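Methylmalonyl-CoA carboxyltransferase 12S subunit (PDB 1ON3) transfers the carboxyl group of methylmalonyl-CoA to the biotin of the 1.3S subunit, yielding propanoyl-CoA, within the homohexameric core of transcarboxylase. Local coordinates at residues E[118-123]-E[158-163]; E[51-56]-E[246-251]. All coordinates share one frame; numbering follows the deposited sequence. Where two conformers were deposited one is given.

Interaction 1: E[118-123]-E[158-163]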
# COMPACT_ATOMS: atom_id res chain seq x y z
N LYS E 118 -33.92 -5.97 -0.11
CA LYS E 118 -33.79 -6.03 -1.57
C LYS E 118 -33.05 -4.79 -2.08
O LYS E 118 -32.17 -4.86 -2.95
CB LYS E 118 -35.18 -6.09 -2.24
CG LYS E 118 -35.84 -7.48 -2.26
CD LYS E 118 -37.19 -7.48 -2.99
CE LYS E 118 -37.05 -7.10 -4.44
NZ LYS E 118 -38.36 -7.19 -5.16
N VAL E 119 -33.43 -3.64 -1.54
CA VAL E 119 -32.79 -2.39 -1.95
C VAL E 119 -31.31 -2.39 -1.56
O VAL E 119 -30.44 -2.01 -2.36
CB VAL E 119 -33.49 -1.18 -1.31
CG1 VAL E 119 -32.68 0.09 -1.57
CG2 VAL E 119 -34.89 -1.02 -1.91
N VAL E 120 -31.00 -2.82 -0.34
CA VAL E 120 -29.62 -2.86 0.11
C VAL E 120 -28.79 -3.83 -0.74
O VAL E 120 -27.64 -3.53 -1.08
CB VAL E 120 -29.53 -3.27 1.61
CG1 VAL E 120 -28.09 -3.46 2.02
CG2 VAL E 120 -30.14 -2.17 2.48
N GLU E 121 -29.36 -4.97 -1.09
CA GLU E 121 -28.63 -5.94 -1.90
C GLU E 121 -28.32 -5.33 -3.27
O GLU E 121 -27.24 -5.54 -3.82
CB GLU E 121 -29.41 -7.25 -1.99
CG GLU E 121 -28.96 -8.25 -0.91
CD GLU E 121 -30.01 -9.29 -0.53
OE1 GLU E 121 -30.84 -9.65 -1.39
OE2 GLU E 121 -29.99 -9.73 0.64
N THR E 122 -29.25 -4.55 -3.80
CA THR E 122 -29.05 -3.91 -5.09
C THR E 122 -27.98 -2.83 -4.97
O THR E 122 -27.18 -2.64 -5.88
CB THR E 122 -30.36 -3.29 -5.63
OG1 THR E 122 -31.34 -4.32 -5.73
CG2 THR E 122 -30.14 -2.68 -7.00
N MET E 123 -27.97 -2.12 -3.85
CA MET E 123 -26.96 -1.09 -3.61
C MET E 123 -25.58 -1.75 -3.49
O MET E 123 -24.58 -1.22 -4.00
CB MET E 123 -27.30 -0.34 -2.32
CG MET E 123 -28.55 0.52 -2.43
SD MET E 123 -29.02 1.20 -0.84
CE MET E 123 -27.63 2.31 -0.49
N PHE E 158 -29.73 3.01 5.49
CA PHE E 158 -28.98 4.25 5.74
C PHE E 158 -27.49 3.95 5.77
O PHE E 158 -26.69 4.69 5.19
CB PHE E 158 -29.39 4.91 7.08
CG PHE E 158 -30.86 5.26 7.17
CD1 PHE E 158 -31.61 5.52 6.02
CD2 PHE E 158 -31.49 5.36 8.41
CE1 PHE E 158 -32.98 5.87 6.10
CE2 PHE E 158 -32.84 5.71 8.51
CZ PHE E 158 -33.59 5.97 7.36
N PHE E 159 -27.12 2.86 6.44
CA PHE E 159 -25.71 2.48 6.51
C PHE E 159 -25.16 2.22 5.11
O PHE E 159 -24.02 2.56 4.81
CB PHE E 159 -25.55 1.24 7.39
CG PHE E 159 -24.12 0.85 7.63
CD1 PHE E 159 -23.45 -0.01 6.76
CD2 PHE E 159 -23.43 1.35 8.74
CE1 PHE E 159 -22.12 -0.37 6.99
CE2 PHE E 159 -22.10 1.00 8.98
CZ PHE E 159 -21.44 0.14 8.11
N ALA E 160 -25.98 1.61 4.26
CA ALA E 160 -25.57 1.31 2.89
C ALA E 160 -25.40 2.60 2.07
O ALA E 160 -24.47 2.70 1.26
CB ALA E 160 -26.61 0.37 2.22
N ASN E 161 -26.29 3.57 2.26
CA ASN E 161 -26.19 4.85 1.54
C ASN E 161 -24.85 5.49 1.87
O ASN E 161 -24.16 6.01 0.99
CB ASN E 161 -27.30 5.83 1.95
CG ASN E 161 -28.64 5.51 1.32
OD1 ASN E 161 -29.64 5.42 2.03
ND2 ASN E 161 -28.69 5.38 -0.01
N VAL E 162 -24.48 5.44 3.15
CA VAL E 162 -23.22 6.02 3.59
C VAL E 162 -22.05 5.20 3.05
O VAL E 162 -21.02 5.75 2.66
CB VAL E 162 -23.15 6.10 5.14
CG1 VAL E 162 -21.78 6.62 5.60
CG2 VAL E 162 -24.26 7.04 5.65
N LYS E 163 -22.19 3.88 3.02
CA LYS E 163 -21.12 3.04 2.50
C LYS E 163 -20.84 3.40 1.02
O LYS E 163 -19.68 3.53 0.63
CB LYS E 163 -21.52 1.56 2.62
CG LYS E 163 -20.45 0.56 2.23
CD LYS E 163 -20.99 -0.86 2.44
CE LYS E 163 -19.95 -1.92 2.14
NZ LYS E 163 -20.56 -3.30 2.14
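Met-123 reaches from helix 113-129 to the backbone of helix 147-164, and its terminal methyl settles where Ala-160 and Asn-161 adjoin. Its CB points across the gap, and the side chain runs straight until it bends at the thioether (chi3 66°), a turn that lays CE against the peptide between these two residues. Met-123 CE lies 3.5 Å from Ala-160 CB, while the sulfur stays further back. On its other flank the methyl meets the amide of Asn-161, with Met-123 CE 3.3 Å from Asn-161 ND2. The CB of Asn-161 leaves its helix away from the facing one, yet CG sits anti to the carbonyl carbon (chi1 -77°) and the amide comes back to the methionine. This packing is snug and purely van der Waals; the amide oxygen OD1 is hydrogen-bonded to Ser-185 OG. Val-120 adds a looser touch one turn earlier, its CG1 standing 4.1 Å from Ala-160 CB. The far side of helix 147-164 is covered by a second subunit, where Phe-158 packs on Leu-392 of that chain. With axes 9.9 Å apart and only 13° from parallel, the two helices run side by side, as expected of successive beta-alpha-beta crossovers flanking the parallel part of a mixed sheet in the crotonase fold of carboxyltransferases.

Interaction 2: E[51-56]-E[246-251]; sequences NNLLDP and LIAKKL
The flat group gripped here is the peptide carbonyl of Asn-52, which the ammonium of Lys-249 meets in the carbonyl plane and not over either face. This is a lysine docked on the C-terminal end of helix 46-53 in the crotonase-like N-terminal half of the subunit. Lys-249 NZ donates to Asn-52 O at 3.1 Å, with a C=O...N angle of 158°, so the bond is nearly straight at the acceptor. The next carbonyl, that of Leu-53, is brushed by the methylene beside the charge, Lys-249 CE lying 3.2 Å from Leu-53 O. Leu-54 is the first residue to leave helical geometry, and a positive charge would be expected to suit the carbonyls gathered at such an end. Beyond CG the lysine is fully extended from helix 241-253; it and Leu-53 lie alongside each other, their chains running in opposite senses. Replacing it with an alanine would probably leave Asn-52 O without this donor and strip the aliphatic cover from one side of Leu-53. Asp-55 is not its salt-bridge partner, since Asp-55 OD1 stays 6.4 Å from Lys-249 NZ; that carboxylate is instead held by Thr-91 and by the backbone N-H groups of Leu-93 and Gly-94. Below the polar bridge the contact turns apolar and buried, with Ile-92 and Ile-193 of the sheet as its floor. Leu-53 carries CG anti to the backbone N (chi1 176°), which brings CD1 over to Lys-249 CG at 4.1 Å and to Ala-248 CB at 4.0 Å.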
# COMPACT_ATOMS: atom_id res chain seq x y z
N ASN E 51 -38.99 1.40 -16.72
CA ASN E 51 -39.03 1.18 -18.15
C ASN E 51 -38.74 2.47 -18.92
O ASN E 51 -38.13 2.44 -19.98
CB ASN E 51 -40.39 0.63 -18.58
CG ASN E 51 -40.39 0.16 -20.02
OD1 ASN E 51 -39.62 -0.73 -20.39
ND2 ASN E 51 -41.23 0.77 -20.85
N ASN E 52 -39.18 3.60 -18.36
CA ASN E 52 -38.95 4.91 -18.98
C ASN E 52 -37.53 5.41 -18.78
O ASN E 52 -36.95 6.05 -19.66
CB ASN E 52 -39.94 5.93 -18.40
CG ASN E 52 -41.35 5.74 -18.92
OD1 ASN E 52 -42.31 6.24 -18.35
ND2 ASN E 52 -41.47 5.00 -20.01
N LEU E 53 -36.95 5.11 -17.62
CA LEU E 53 -35.60 5.55 -17.31
C LEU E 53 -34.50 4.74 -18.01
O LEU E 53 -33.54 5.30 -18.53
CB LEU E 53 -35.37 5.49 -15.80
CG LEU E 53 -33.94 5.83 -15.34
CD1 LEU E 53 -33.73 7.35 -15.36
CD2 LEU E 53 -33.71 5.30 -13.93
N LEU E 54 -34.65 3.42 -18.00
CA LEU E 54 -33.65 2.52 -18.57
C LEU E 54 -33.78 2.29 -20.08
O LEU E 54 -34.85 2.46 -20.66
CB LEU E 54 -33.71 1.18 -17.84
CG LEU E 54 -33.64 1.24 -16.30
CD1 LEU E 54 -33.92 -0.14 -15.71
CD2 LEU E 54 -32.25 1.73 -15.88
N ASP E 55 -32.66 1.92 -20.71
CA ASP E 55 -32.66 1.64 -22.14
C ASP E 55 -33.67 0.51 -22.40
O ASP E 55 -33.85 -0.38 -21.56
CB ASP E 55 -31.28 1.17 -22.61
CG ASP E 55 -30.22 2.25 -22.51
OD1 ASP E 55 -30.57 3.43 -22.65
OD2 ASP E 55 -29.04 1.91 -22.29
N PRO E 56 -34.35 0.55 -23.55
CA PRO E 56 -35.33 -0.49 -23.88
C PRO E 56 -34.81 -1.91 -23.66
O PRO E 56 -33.72 -2.26 -24.10
CB PRO E 56 -35.63 -0.22 -25.35
CG PRO E 56 -35.54 1.27 -25.43
CD PRO E 56 -34.29 1.58 -24.61
N LEU E 246 -36.20 12.64 -17.31
CA LEU E 246 -35.31 13.39 -18.21
C LEU E 246 -34.22 14.05 -17.38
O LEU E 246 -33.05 14.07 -17.77
CB LEU E 246 -36.08 14.45 -19.00
CG LEU E 246 -36.96 13.96 -20.16
CD1 LEU E 246 -37.71 15.13 -20.80
CD2 LEU E 246 -36.05 13.29 -21.21
N ILE E 247 -34.58 14.61 -16.23
CA ILE E 247 -33.58 15.26 -15.38
C ILE E 247 -32.56 14.23 -14.88
O ILE E 247 -31.35 14.49 -14.89
CB ILE E 247 -34.24 15.98 -14.17
CG1 ILE E 247 -35.05 17.19 -14.66
CG2 ILE E 247 -33.16 16.44 -13.18
CD1 ILE E 247 -35.98 17.79 -13.60
N ALA E 248 -33.05 13.07 -14.46
CA ALA E 248 -32.14 12.03 -13.97
C ALA E 248 -31.11 11.64 -15.03
O ALA E 248 -29.94 11.42 -14.70
CB ALA E 248 -32.94 10.78 -13.55
N LYS E 249 -31.53 11.52 -16.28
CA LYS E 249 -30.63 11.15 -17.37
C LYS E 249 -29.64 12.27 -17.65
O LYS E 249 -28.45 12.01 -17.85
CB LYS E 249 -31.41 10.82 -18.65
CG LYS E 249 -32.36 9.64 -18.52
CD LYS E 249 -33.07 9.34 -19.85
CE LYS E 249 -34.08 8.22 -19.69
NZ LYS E 249 -34.83 7.91 -20.94
N LYS E 250 -30.12 13.51 -17.68
CA LYS E 250 -29.26 14.66 -17.93
C LYS E 250 -28.19 14.75 -16.82
O LYS E 250 -26.99 14.89 -17.09
CB LYS E 250 -30.09 15.95 -17.95
CG LYS E 250 -29.28 17.23 -18.17
CD LYS E 250 -28.76 17.31 -19.58
CE LYS E 250 -28.03 18.61 -19.83
NZ LYS E 250 -27.49 18.64 -21.20
N LEU E 251 -28.63 14.64 -15.57
CA LEU E 251 -27.71 14.68 -14.44
C LEU E 251 -26.69 13.55 -14.53
O LEU E 251 -25.49 13.75 -14.37
CB LEU E 251 -28.51 14.56 -13.12
CG LEU E 251 -27.71 14.29 -11.84
CD1 LEU E 251 -26.79 15.49 -11.53
CD2 LEU E 251 -28.69 14.05 -10.67

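The two contacts lie on opposite faces of one mixed sheet in the N-terminal half of the chain, their centres 21 Å apart and their nearest atoms about 10 Å apart, without touching. In sequence, 51-56 comes first and 246-251 last, so interaction 2 brings together the two ends of a long stretch that includes both helices of interaction 1. Strand 85-92 serves both: Val-85 and Thr-87 back helix 113-129, whereas Ile-92 supports Leu-53. Helices thus cover both faces of the sheet. Interaction 1 lies on the face nearer the bound methylmalonyl-CoA, about 13 Å from the side chain of Asn-161, and adjoins a second subunit; no other chain touches interaction 2.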